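Local coordinates for endo-1,3-beta-glucanase, family GH16 (Zobellia galactanivorans, PDB 4CTE), which probably hydrolyses internal beta-1,3-glucosidic bonds of laminarin-type glucans through its family 16 glycoside hydrolase domain, the part of the longer protein held here, at residues D117-I122 against H157-E162; G80-R85 against F98-N103; G93-F98 against G206-F211. The protein carries 1 engineered substitution. All blocks are in the same frame, centred on the assembly; numbering follows the deposited sequence.

Contact 1 (D117-I122 against H157-E162); sequences DIMSRI and HIYSVE. Engineered in segment 117-122: Ser120 (natural residue Glu). With GS1 (1-thio-beta-D-glucopyranose), chain C.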
loop_
_atom_site.group_PDB
_atom_site.type_symbol
_atom_site.label_atom_id
_atom_site.label_comp_id
_atom_site.label_asym_id
_atom_site.label_seq_id
_atom_site.Cartn_x
_atom_site.Cartn_y
_atom_site.Cartn_z
ATOM N N ASP A 117 -3.111 -4.367 3.815
ATOM C CA ASP A 117 -3.184 -3.891 2.417
ATOM C C ASP A 117 -4.531 -3.211 2.277
ATOM O O ASP A 117 -5.578 -3.899 2.192
ATOM C CB ASP A 117 -3.008 -5.047 1.406
ATOM C CG ASP A 117 -1.699 -5.793 1.606
ATOM O OD1 ASP A 117 -0.699 -5.189 2.062
ATOM O OD2 ASP A 117 -1.649 -7.003 1.316
ATOM N N ILE A 118 -4.528 -1.884 2.288
ATOM C CA ILE A 118 -5.775 -1.112 2.174
ATOM C C ILE A 118 -6.283 -1.224 0.745
ATOM O O ILE A 118 -7.486 -1.511 0.513
ATOM C CB ILE A 118 -5.616 0.363 2.647
ATOM C CG1 ILE A 118 -5.121 0.390 4.123
ATOM C CG2 ILE A 118 -6.922 1.129 2.439
ATOM C CD1 ILE A 118 -4.689 1.733 4.666
ATOM N N MET A 119 -5.354 -1.037 -0.192
ATOM C CA MET A 119 -5.635 -1.185 -1.605
ATOM C C MET A 119 -4.439 -1.782 -2.283
ATOM O O MET A 119 -3.312 -1.281 -2.095
ATOM C CB MET A 119 -5.962 0.180 -2.245
ATOM C CG MET A 119 -6.284 0.178 -3.742
ATOM S SD MET A 119 -4.888 -0.022 -4.889
ATOM C CE MET A 119 -3.938 1.497 -4.645
ATOM N N SER A 120 -4.680 -2.830 -3.070
ATOM C CA SER A 120 -3.676 -3.276 -4.065
ATOM C C SER A 120 -4.432 -3.658 -5.336
ATOM O O SER A 120 -5.640 -3.994 -5.312
ATOM C CB SER A 120 -2.769 -4.393 -3.562
ATOM O OG SER A 120 -3.553 -5.530 -3.254
ATOM N N ARG A 121 -3.736 -3.537 -6.466
ATOM C CA ARG A 121 -4.305 -3.833 -7.753
ATOM C C ARG A 121 -3.202 -4.418 -8.636
ATOM O O ARG A 121 -2.027 -4.076 -8.482
ATOM C CB ARG A 121 -4.904 -2.555 -8.413
ATOM C CG ARG A 121 -5.504 -2.804 -9.798
ATOM C CD ARG A 121 -5.888 -1.509 -10.447
ATOM N NE ARG A 121 -6.462 -1.788 -11.771
ATOM C CZ ARG A 121 -6.321 -1.021 -12.858
ATOM N NH1 ARG A 121 -5.573 0.104 -12.857
ATOM N NH2 ARG A 121 -6.929 -1.404 -13.970
ATOM N N ILE A 122 -3.574 -5.298 -9.557
ATOM C CA ILE A 122 -2.587 -5.764 -10.517
ATOM C C ILE A 122 -3.075 -5.541 -11.950
ATOM O O ILE A 122 -4.310 -5.651 -12.251
ATOM C CB ILE A 122 -2.181 -7.272 -10.332
ATOM C CG1 ILE A 122 -3.415 -8.211 -10.349
ATOM C CG2 ILE A 122 -1.323 -7.457 -9.070
ATOM C CD1 ILE A 122 -3.092 -9.686 -10.578
ATOM N N HIS A 157 -10.489 7.342 -6.432
ATOM C CA HIS A 157 -11.347 6.599 -5.497
ATOM C C HIS A 157 -10.723 6.671 -4.138
ATOM O O HIS A 157 -9.475 6.647 -4.030
ATOM C CB HIS A 157 -11.540 5.139 -5.895
ATOM C CG HIS A 157 -12.227 4.943 -7.228
ATOM N ND1 HIS A 157 -13.555 4.899 -7.345
ATOM C CD2 HIS A 157 -11.709 4.771 -8.526
ATOM C CE1 HIS A 157 -13.894 4.720 -8.642
ATOM N NE2 HIS A 157 -12.765 4.656 -9.367
ATOM N N ILE A 158 -11.564 6.783 -3.098
ATOM C CA ILE A 158 -11.108 6.812 -1.723
ATOM C C ILE A 158 -10.997 5.369 -1.250
ATOM O O ILE A 158 -12.021 4.658 -1.125
ATOM C CB ILE A 158 -12.061 7.564 -0.753
ATOM C CG1 ILE A 158 -12.748 8.768 -1.407
ATOM C CG2 ILE A 158 -11.289 7.998 0.471
ATOM C CD1 ILE A 158 -11.771 9.877 -1.649
ATOM N N TYR A 159 -9.775 4.936 -1.006
ATOM C CA TYR A 159 -9.514 3.592 -0.496
ATOM C C TYR A 159 -9.321 3.780 0.997
ATOM O O TYR A 159 -8.527 4.659 1.381
ATOM C CB TYR A 159 -8.281 2.981 -1.168
ATOM C CG TYR A 159 -8.491 2.822 -2.635
ATOM C CD1 TYR A 159 -9.265 1.715 -3.153
ATOM C CD2 TYR A 159 -7.981 3.784 -3.554
ATOM C CE1 TYR A 159 -9.471 1.573 -4.537
ATOM C CE2 TYR A 159 -8.195 3.635 -4.946
ATOM C CZ TYR A 159 -8.938 2.533 -5.418
ATOM O OH TYR A 159 -9.169 2.334 -6.779
ATOM N N SER A 160 -10.014 2.996 1.838
ATOM C CA SER A 160 -9.883 3.150 3.296
ATOM C C SER A 160 -10.105 1.870 4.057
ATOM O O SER A 160 -10.717 0.920 3.545
ATOM C CB SER A 160 -10.870 4.201 3.834
ATOM O OG SER A 160 -12.212 3.767 3.658
ATOM N N VAL A 161 -9.572 1.846 5.273
ATOM C CA VAL A 161 -9.884 0.786 6.193
ATOM C C VAL A 161 -10.447 1.541 7.403
ATOM O O VAL A 161 -10.154 2.736 7.572
ATOM C CB VAL A 161 -8.743 -0.193 6.615
ATOM C CG1 VAL A 161 -8.383 -1.133 5.469
ATOM C CG2 VAL A 161 -7.511 0.522 7.178
ATOM N N GLU A 162 -11.335 0.891 8.144
ATOM C CA GLU A 162 -11.721 1.372 9.472
ATOM C C GLU A 162 -11.222 0.234 10.328
ATOM O O GLU A 162 -11.646 -0.939 10.195
ATOM C CB GLU A 162 -13.203 1.663 9.657
ATOM C CG GLU A 162 -13.632 3.032 9.105
ATOM C CD GLU A 162 -15.144 3.239 9.077
ATOM O OE1 GLU A 162 -15.899 2.358 9.558
ATOM O OE2 GLU A 162 -15.588 4.295 8.559
HETATM C C1 GS1 C . 1.037 -9.092 -1.203
HETATM S S1 GS1 C . 0.663 -10.231 -2.496
HETATM C C2 GS1 C . 2.428 -9.410 -0.692
HETATM O O2 GS1 C . 2.585 -10.703 -0.103
HETATM C C3 GS1 C . 2.558 -8.449 0.418
HETATM C C4 GS1 C . 2.685 -7.171 -0.321
HETATM O O4 GS1 C . 3.252 -6.307 0.625
HETATM C C5 GS1 C . 1.258 -6.828 -0.679
HETATM O O5 GS1 C . 0.954 -7.757 -1.733
HETATM C C6 GS1 C . 1.080 -5.349 -1.030
HETATM O O6 GS1 C . 0.120 -5.309 -2.077
#
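Met119 packs on the ring of Tyr159 in this buried interface. The CG of Met119 lies over one face of the phenol ring, 3.5 Å from the centroid of Tyr159 and 16° off the ring normal. It is displaced toward the rim on the CD1 side, and Met119 CG to Tyr159 CD1 is 3.4 Å. Beyond CG the chain bends at chi2 (-75°), which sets SD above the ring: it stands 4.8 Å from the Tyr159 centroid, a Met-aromatic contact at long range with CG wedged beneath it. A serine in place of Tyr159 would probably leave Met119 without the flat surface under its CG and SD, opening a gap and setting the thioether free to turn.

Two neighbouring residues, Ile118 and Met119, both face Phe98 of strand 94-102, and both also point toward 157-162. This breaks the usual strand alternation and fits a classic beta bulge, as expected for the ExDxxE-type active-site strand of family 16 glycoside hydrolases, whose catalytic domain is a jelly roll of two packed sheets. Ser120 is engineered and stands where the natural chain has a glutamate. On the side away from Tyr159, the chain C sugar approaches Asp117, whose OD2 is 3.5 Å from C5 of the sugar, and Ser120, whose CB is 3.4 Å from O6.

The aliphatic contacts belong to Ile118, which uses both branches. Its CG2 presses on the backbone of the facing strand, 3.6 Å from Ser160 C, while CG1 meets Val161 CG1 at 3.8 Å, the two side chains crossing at about a right angle. Val172 and Thr128 also touch Tyr159, and Trp170 packs on Val161.

Contact 2 (G80-R85 against F98-N103); sequences GKIEAR and FWMLGN. With GS1 (1-thio-beta-D-glucopyranose), chain C; GS1 (1-thio-beta-D-glucopyranose), chain B.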
loop_
_atom_site.group_PDB
_atom_site.type_symbol
_atom_site.label_atom_id
_atom_site.label_comp_id
_atom_site.label_asym_id
_atom_site.label_seq_id
_atom_site.Cartn_x
_atom_site.Cartn_y
_atom_site.Cartn_z
ATOM N N GLY A 80 -7.802 3.348 13.498
ATOM C CA GLY A 80 -8.203 4.549 12.805
ATOM C C GLY A 80 -8.874 4.305 11.467
ATOM O O GLY A 80 -9.043 3.153 11.059
ATOM N N LYS A 81 -9.344 5.405 10.866
ATOM C CA LYS A 81 -9.857 5.430 9.513
ATOM C C LYS A 81 -8.659 5.977 8.728
ATOM O O LYS A 81 -8.311 7.155 8.846
ATOM C CB LYS A 81 -11.101 6.297 9.343
ATOM C CG LYS A 81 -11.731 6.257 7.943
ATOM C CD LYS A 81 -12.711 7.416 7.785
ATOM C CE LYS A 81 -13.740 7.131 6.717
ATOM N NZ LYS A 81 -14.567 8.318 6.343
ATOM N N ILE A 82 -8.038 5.091 7.960
ATOM C CA ILE A 82 -6.831 5.367 7.194
ATOM C C ILE A 82 -7.269 5.292 5.754
ATOM O O ILE A 82 -7.681 4.225 5.274
ATOM C CB ILE A 82 -5.729 4.358 7.527
ATOM C CG1 ILE A 82 -5.422 4.434 9.035
ATOM C CG2 ILE A 82 -4.489 4.664 6.694
ATOM C CD1 ILE A 82 -5.486 3.103 9.747
ATOM N N GLU A 83 -7.129 6.419 5.075
ATOM C CA GLU A 83 -7.661 6.578 3.754
ATOM C C GLU A 83 -6.697 7.280 2.826
ATOM O O GLU A 83 -5.761 7.955 3.281
ATOM C CB GLU A 83 -8.966 7.384 3.843
ATOM C CG GLU A 83 -8.852 8.872 4.155
ATOM C CD GLU A 83 -10.180 9.586 4.067
ATOM O OE1 GLU A 83 -11.224 8.952 4.277
ATOM O OE2 GLU A 83 -10.170 10.803 3.799
ATOM N N ALA A 84 -6.913 7.097 1.531
ATOM C CA ALA A 84 -6.169 7.840 0.513
ATOM C C ALA A 84 -7.020 7.968 -0.720
ATOM O O ALA A 84 -7.756 7.017 -1.056
ATOM C CB ALA A 84 -4.815 7.191 0.164
ATOM N N ARG A 85 -6.917 9.127 -1.384
ATOM C CA ARG A 85 -7.608 9.388 -2.637
ATOM C C ARG A 85 -6.596 9.166 -3.762
ATOM O O ARG A 85 -5.676 9.993 -3.996
ATOM C CB ARG A 85 -8.179 10.796 -2.646
ATOM C CG ARG A 85 -8.910 11.136 -3.903
ATOM C CD ARG A 85 -9.826 12.321 -3.634
ATOM N NE ARG A 85 -10.722 12.504 -4.773
ATOM C CZ ARG A 85 -10.540 13.379 -5.764
ATOM N NH1 ARG A 85 -9.490 14.233 -5.758
ATOM N NH2 ARG A 85 -11.445 13.422 -6.743
ATOM N N PHE A 98 -1.315 0.589 -1.407
ATOM C CA PHE A 98 -1.486 1.544 -0.303
ATOM C C PHE A 98 -1.721 0.625 0.874
ATOM O O PHE A 98 -2.780 -0.063 0.954
ATOM C CB PHE A 98 -2.664 2.444 -0.559
ATOM C CG PHE A 98 -3.119 3.257 0.654
ATOM C CD1 PHE A 98 -2.194 3.923 1.511
ATOM C CD2 PHE A 98 -4.496 3.459 0.863
ATOM C CE1 PHE A 98 -2.666 4.709 2.601
ATOM C CE2 PHE A 98 -4.967 4.218 1.939
ATOM C CZ PHE A 98 -4.053 4.865 2.811
ATOM N N TRP A 99 -0.743 0.590 1.776
ATOM C CA TRP A 99 -0.728 -0.439 2.780
ATOM C C TRP A 99 -0.017 -0.044 4.038
ATOM O O TRP A 99 0.472 1.083 4.144
ATOM C CB TRP A 99 -0.129 -1.713 2.140
ATOM C CG TRP A 99 1.231 -1.581 1.519
ATOM C CD1 TRP A 99 1.631 -0.737 0.476
ATOM C CD2 TRP A 99 2.379 -2.464 1.771
ATOM N NE1 TRP A 99 2.930 -1.000 0.107
ATOM C CE2 TRP A 99 3.444 -2.021 0.862
ATOM C CE3 TRP A 99 2.625 -3.549 2.655
ATOM C CZ2 TRP A 99 4.692 -2.640 0.840
ATOM C CZ3 TRP A 99 3.897 -4.163 2.633
ATOM C CH2 TRP A 99 4.908 -3.705 1.743
ATOM N N MET A 100 0.005 -0.962 5.006
ATOM C CA MET A 100 0.553 -0.706 6.334
ATOM C C MET A 100 1.278 -1.920 6.844
ATOM O O MET A 100 0.882 -3.044 6.535
ATOM C CB MET A 100 -0.570 -0.335 7.318
ATOM C CG MET A 100 -1.493 0.787 6.838
ATOM S SD MET A 100 -2.707 1.261 8.065
ATOM C CE MET A 100 -1.722 2.260 9.214
ATOM N N LEU A 101 2.329 -1.669 7.613
ATOM C CA LEU A 101 3.128 -2.697 8.254
ATOM C C LEU A 101 3.311 -2.351 9.694
ATOM O O LEU A 101 3.428 -1.170 10.026
ATOM C CB LEU A 101 4.498 -2.805 7.602
ATOM C CG LEU A 101 4.586 -3.474 6.232
ATOM C CD1 LEU A 101 5.999 -3.249 5.668
ATOM C CD2 LEU A 101 4.250 -4.971 6.292
ATOM N N GLY A 102 3.349 -3.366 10.552
ATOM C CA GLY A 102 3.588 -3.139 11.992
ATOM C C GLY A 102 4.969 -2.567 12.246
ATOM O O GLY A 102 5.972 -2.973 11.604
ATOM N N ASN A 103 5.026 -1.598 13.156
ATOM C CA ASN A 103 6.298 -1.026 13.623
ATOM C C ASN A 103 7.319 -2.056 14.052
ATOM O O ASN A 103 8.507 -1.884 13.815
ATOM C CB ASN A 103 6.079 -0.101 14.829
ATOM C CG ASN A 103 5.556 1.244 14.437
ATOM O OD1 ASN A 103 5.439 1.567 13.254
ATOM N ND2 ASN A 103 5.256 2.059 15.434
HETATM C C1 GS1 C . 1.037 -9.092 -1.203
HETATM S S1 GS1 C . 0.663 -10.231 -2.496
HETATM C C2 GS1 C . 2.428 -9.410 -0.692
HETATM O O2 GS1 C . 2.585 -10.703 -0.103
HETATM C C3 GS1 C . 2.558 -8.449 0.418
HETATM C C4 GS1 C . 2.685 -7.171 -0.321
HETATM O O4 GS1 C . 3.252 -6.307 0.625
HETATM C C5 GS1 C . 1.258 -6.828 -0.679
HETATM O O5 GS1 C . 0.954 -7.757 -1.733
HETATM C C6 GS1 C . 1.080 -5.349 -1.030
HETATM O O6 GS1 C . 0.120 -5.309 -2.077
HETATM C C1 GS1 B . 5.549 -8.689 1.451
HETATM S S1 GS1 B . 4.223 -8.341 0.304
HETATM C C2 GS1 B . 6.571 -9.739 0.936
HETATM O O2 GS1 B . 5.910 -10.960 0.609
HETATM C C3 GS1 B . 7.595 -9.951 2.078
HETATM O O3 GS1 B . 8.582 -11.005 1.772
HETATM C C4 GS1 B . 8.191 -8.559 2.561
HETATM O O4 GS1 B . 9.045 -8.762 3.681
HETATM C C5 GS1 B . 7.077 -7.524 2.926
HETATM O O5 GS1 B . 6.158 -7.404 1.796
HETATM C C6 GS1 B . 7.534 -6.127 3.430
HETATM O O6 GS1 B . 8.167 -5.369 2.392
#
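The strand carrying Ile82 and Ala84 (80-85) and the strand carrying Phe98 and Met100 (98-102) run roughly antiparallel, their directions 147° apart and their axes 8.8 Å apart at closest approach. That spacing is that of layers rather than of paired neighbours: the two strands belong to facing sheets of the jelly-roll sandwich of family 16 glycoside hydrolases, and they meet through side chains. Each strand hydrogen-bonds within its own layer, 80-85 with 157-163 and 220-231, and 98-102 with 196-204 among others.

Phe98 bridges the layers. Its CG leaves the backbone opposite the N (chi1 167°), which carries the ring across to the other strand. Ala84 CB lies over one ring face in a CH-pi contact, 3.7 Å from the Phe98 centroid and 22° off the normal, nearest the CE2 rim. At the far end of the ring, Phe98 CZ lies 3.6 Å from Glu83 O and 3.9 Å from Ile82 CG2. The other branch of Ile82 reaches for Met100, tip to tip, with Ile82 CD1 3.7 Å from Met100 SD. Ile118 packs against both Ile82 and Phe98, extending the same apolar core.

Strand alternation turns Trp99 the opposite way, into the cleft that holds the bound thio-sugar pair, where Asn201 OD1 accepts a bond from its NE1. C6 of the chain B sugar lies in the plane of the indole at its edge, whereas O4 of the chain C sugar stands over one face, offset to the rim, 3.0 Å from Trp99 CZ3.

Contact 3 (G93-F98 against G206-F211); sequences GLWPAF and GDWPGF. With GS1 (1-thio-beta-D-glucopyranose), chain C.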
loop_
_atom_site.group_PDB
_atom_site.type_symbol
_atom_site.label_atom_id
_atom_site.label_comp_id
_atom_site.label_asym_id
_atom_site.label_seq_id
_atom_site.Cartn_x
_atom_site.Cartn_y
_atom_site.Cartn_z
ATOM N N GLY A 93 1.585 -5.683 -15.752
ATOM C CA GLY A 93 2.760 -5.634 -14.897
ATOM C C GLY A 93 2.706 -4.630 -13.746
ATOM O O GLY A 93 3.440 -4.780 -12.769
ATOM N N LEU A 94 1.808 -3.650 -13.833
ATOM C CA LEU A 94 1.719 -2.591 -12.804
ATOM C C LEU A 94 1.068 -3.116 -11.531
ATOM O O LEU A 94 0.039 -3.815 -11.592
ATOM C CB LEU A 94 0.993 -1.364 -13.337
ATOM C CG LEU A 94 1.759 -0.666 -14.464
ATOM C CD1 LEU A 94 0.897 0.430 -15.011
ATOM C CD2 LEU A 94 3.125 -0.117 -14.009
ATOM N N TRP A 95 1.657 -2.806 -10.383
ATOM C CA TRP A 95 1.137 -3.300 -9.125
ATOM C C TRP A 95 1.220 -2.271 -8.041
ATOM O O TRP A 95 2.087 -2.360 -7.144
ATOM C CB TRP A 95 1.879 -4.565 -8.703
ATOM C CG TRP A 95 1.449 -5.097 -7.358
ATOM C CD1 TRP A 95 0.366 -4.683 -6.585
ATOM C CD2 TRP A 95 2.084 -6.170 -6.577
ATOM N NE1 TRP A 95 0.293 -5.403 -5.420
ATOM C CE2 TRP A 95 1.291 -6.309 -5.352
ATOM C CE3 TRP A 95 3.184 -6.992 -6.763
ATOM C CZ2 TRP A 95 1.608 -7.237 -4.376
ATOM C CZ3 TRP A 95 3.493 -7.925 -5.769
ATOM C CH2 TRP A 95 2.723 -8.042 -4.607
ATOM N N PRO A 96 0.332 -1.284 -8.091
ATOM C CA PRO A 96 0.301 -0.261 -7.050
ATOM C C PRO A 96 -0.247 -0.805 -5.712
ATOM O O PRO A 96 -1.029 -1.800 -5.696
ATOM C CB PRO A 96 -0.649 0.744 -7.625
ATOM C CG PRO A 96 -1.662 -0.142 -8.361
ATOM C CD PRO A 96 -0.764 -1.104 -9.062
ATOM N N ALA A 97 0.126 -0.145 -4.610
ATOM C CA ALA A 97 -0.373 -0.559 -3.285
ATOM C C ALA A 97 -0.344 0.590 -2.317
ATOM O O ALA A 97 0.526 1.443 -2.405
ATOM C CB ALA A 97 0.422 -1.735 -2.713
ATOM N N PHE A 98 -1.315 0.589 -1.407
ATOM C CA PHE A 98 -1.486 1.544 -0.303
ATOM C C PHE A 98 -1.721 0.625 0.874
ATOM O O PHE A 98 -2.780 -0.063 0.954
ATOM C CB PHE A 98 -2.664 2.444 -0.559
ATOM C CG PHE A 98 -3.119 3.257 0.654
ATOM C CD1 PHE A 98 -2.194 3.923 1.511
ATOM C CD2 PHE A 98 -4.496 3.459 0.863
ATOM C CE1 PHE A 98 -2.666 4.709 2.601
ATOM C CE2 PHE A 98 -4.967 4.218 1.939
ATOM C CZ PHE A 98 -4.053 4.865 2.811
ATOM N N GLY A 206 6.225 -9.036 -10.718
ATOM C CA GLY A 206 6.315 -9.767 -9.449
ATOM C C GLY A 206 5.400 -10.977 -9.412
ATOM O O GLY A 206 4.625 -11.211 -10.371
ATOM N N ASP A 207 5.467 -11.729 -8.313
ATOM C CA ASP A 207 4.720 -12.983 -8.160
ATOM C C ASP A 207 3.220 -12.816 -8.389
ATOM O O ASP A 207 2.613 -13.677 -9.015
ATOM C CB ASP A 207 5.001 -13.613 -6.795
ATOM C CG ASP A 207 6.434 -14.063 -6.657
ATOM O OD1 ASP A 207 7.107 -14.385 -7.674
ATOM O OD2 ASP A 207 6.882 -14.113 -5.509
ATOM N N TRP A 208 2.661 -11.680 -7.964
ATOM C CA TRP A 208 1.229 -11.442 -8.113
ATOM C C TRP A 208 0.819 -10.949 -9.519
ATOM O O TRP A 208 0.054 -11.675 -10.202
ATOM C CB TRP A 208 0.734 -10.588 -6.930
ATOM C CG TRP A 208 -0.771 -10.566 -6.825
ATOM C CD1 TRP A 208 -1.697 -11.562 -7.232
ATOM C CD2 TRP A 208 -1.577 -9.529 -6.209
ATOM N NE1 TRP A 208 -2.981 -11.175 -6.967
ATOM C CE2 TRP A 208 -2.990 -9.965 -6.341
ATOM C CE3 TRP A 208 -1.292 -8.294 -5.583
ATOM C CZ2 TRP A 208 -4.040 -9.186 -5.870
ATOM C CZ3 TRP A 208 -2.360 -7.516 -5.125
ATOM C CH2 TRP A 208 -3.699 -7.951 -5.254
ATOM N N PRO A 209 1.341 -9.797 -10.014
ATOM C CA PRO A 209 0.904 -9.391 -11.365
ATOM C C PRO A 209 1.512 -10.215 -12.508
ATOM O O PRO A 209 0.979 -10.199 -13.589
ATOM C CB PRO A 209 1.395 -7.936 -11.469
ATOM C CG PRO A 209 2.606 -7.883 -10.586
ATOM C CD PRO A 209 2.164 -8.724 -9.394
ATOM N N GLY A 210 2.606 -10.934 -12.265
ATOM C CA GLY A 210 3.276 -11.663 -13.355
ATOM C C GLY A 210 4.504 -10.969 -13.869
ATOM O O GLY A 210 4.822 -9.904 -13.411
ATOM N N PHE A 211 5.159 -11.558 -14.864
ATOM C CA PHE A 211 6.425 -10.992 -15.340
ATOM C C PHE A 211 6.322 -10.401 -16.750
ATOM O O PHE A 211 7.318 -9.995 -17.323
ATOM C CB PHE A 211 7.533 -12.033 -15.109
ATOM C CG PHE A 211 7.618 -12.446 -13.647
ATOM C CD1 PHE A 211 8.275 -11.621 -12.699
ATOM C CD2 PHE A 211 6.917 -13.590 -13.177
ATOM C CE1 PHE A 211 8.308 -11.994 -11.351
ATOM C CE2 PHE A 211 6.930 -13.943 -11.821
ATOM C CZ PHE A 211 7.637 -13.156 -10.916
HETATM C C1 GS1 C . 1.037 -9.092 -1.203
HETATM S S1 GS1 C . 0.663 -10.231 -2.496
HETATM C C2 GS1 C . 2.428 -9.410 -0.692
HETATM O O2 GS1 C . 2.585 -10.703 -0.103
HETATM C C3 GS1 C . 2.558 -8.449 0.418
HETATM C C4 GS1 C . 2.685 -7.171 -0.321
HETATM O O4 GS1 C . 3.252 -6.307 0.625
HETATM C C5 GS1 C . 1.258 -6.828 -0.679
HETATM O O5 GS1 C . 0.954 -7.757 -1.733
HETATM C C6 GS1 C . 1.080 -5.349 -1.030
HETATM O O6 GS1 C . 0.120 -5.309 -2.077
#
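Trp208 drives the edge of its six-membered ring into the face of Trp95, the two indoles standing almost perpendicular with planes at 83°. This is an offset edge-to-face pair, its centroids 5.0 Å apart when measured from the five-membered ring of Trp95 to the six-membered ring of Trp208. The touching atom is Trp208 CE3, which lies 3.3 Å from Trp95 CE2. The stem of Trp208 takes part as well, its CB sitting over the six-membered ring of Trp95 in a CH-pi contact, 4.1 Å from that centroid. Beside it Pro209 brings its CD to 3.3 Å from Trp95 CE3, and its CG packs near the carbonyl O of Gly93.

The first segment is Gly93 and the opening half of strand 94-102; the second is the loop after strand 196-204, so the contact folds a loop over the end of a strand beside the substrate cleft of the jelly roll. Reciprocal backbone bonds between Gly206 and Gly210 close that loop on itself, and Asn123 ties it to the strand by bonding both Gly93 N and Pro209 O. Gly206 has backbone angles that would push a side chain against the carbonyl O of the residue before it.

Trp95 projects toward the loop because its CG lies opposite the backbone N (chi1 177°). The indole edge meets the chain C sugar: Trp95 NE1 gives a weak bond to O6, 3.3 Å long and bent to 123°, and the ring oxygen O5 lies near the indole plane, 2.8 Å from Trp95 CZ2. With Trp208 against the face and the sugar at the rim, Trp95 forms a wall of the cleft, and the contact probably rests on edge-to-face and van der Waals packing, the bent N-H bond contributing weakly.

In the fold
Contacts 2 and 3 use strand 94-102 itself, contact 1 the bulged strand 119-120 paired with it. Contacts 1 and 2 form the core, their centres 9 Å apart. Both span the two layers of the sandwich, and backbone bonds from Met119 to Phe98 and from Tyr159 to Ala84 join their strands within each layer. Their chemistry is one of carbon, sulfur and aromatic faces. Contact 3 lies further from the chain centre but is still largely buried, Trp208 being partly exposed at the cleft, and it pins a loop rather than a second strand through an aromatic pair. It shares Phe98 with contact 2 only as sequence and meets contact 1 where Trp208 touches the engineered Ser120, beside the sugar.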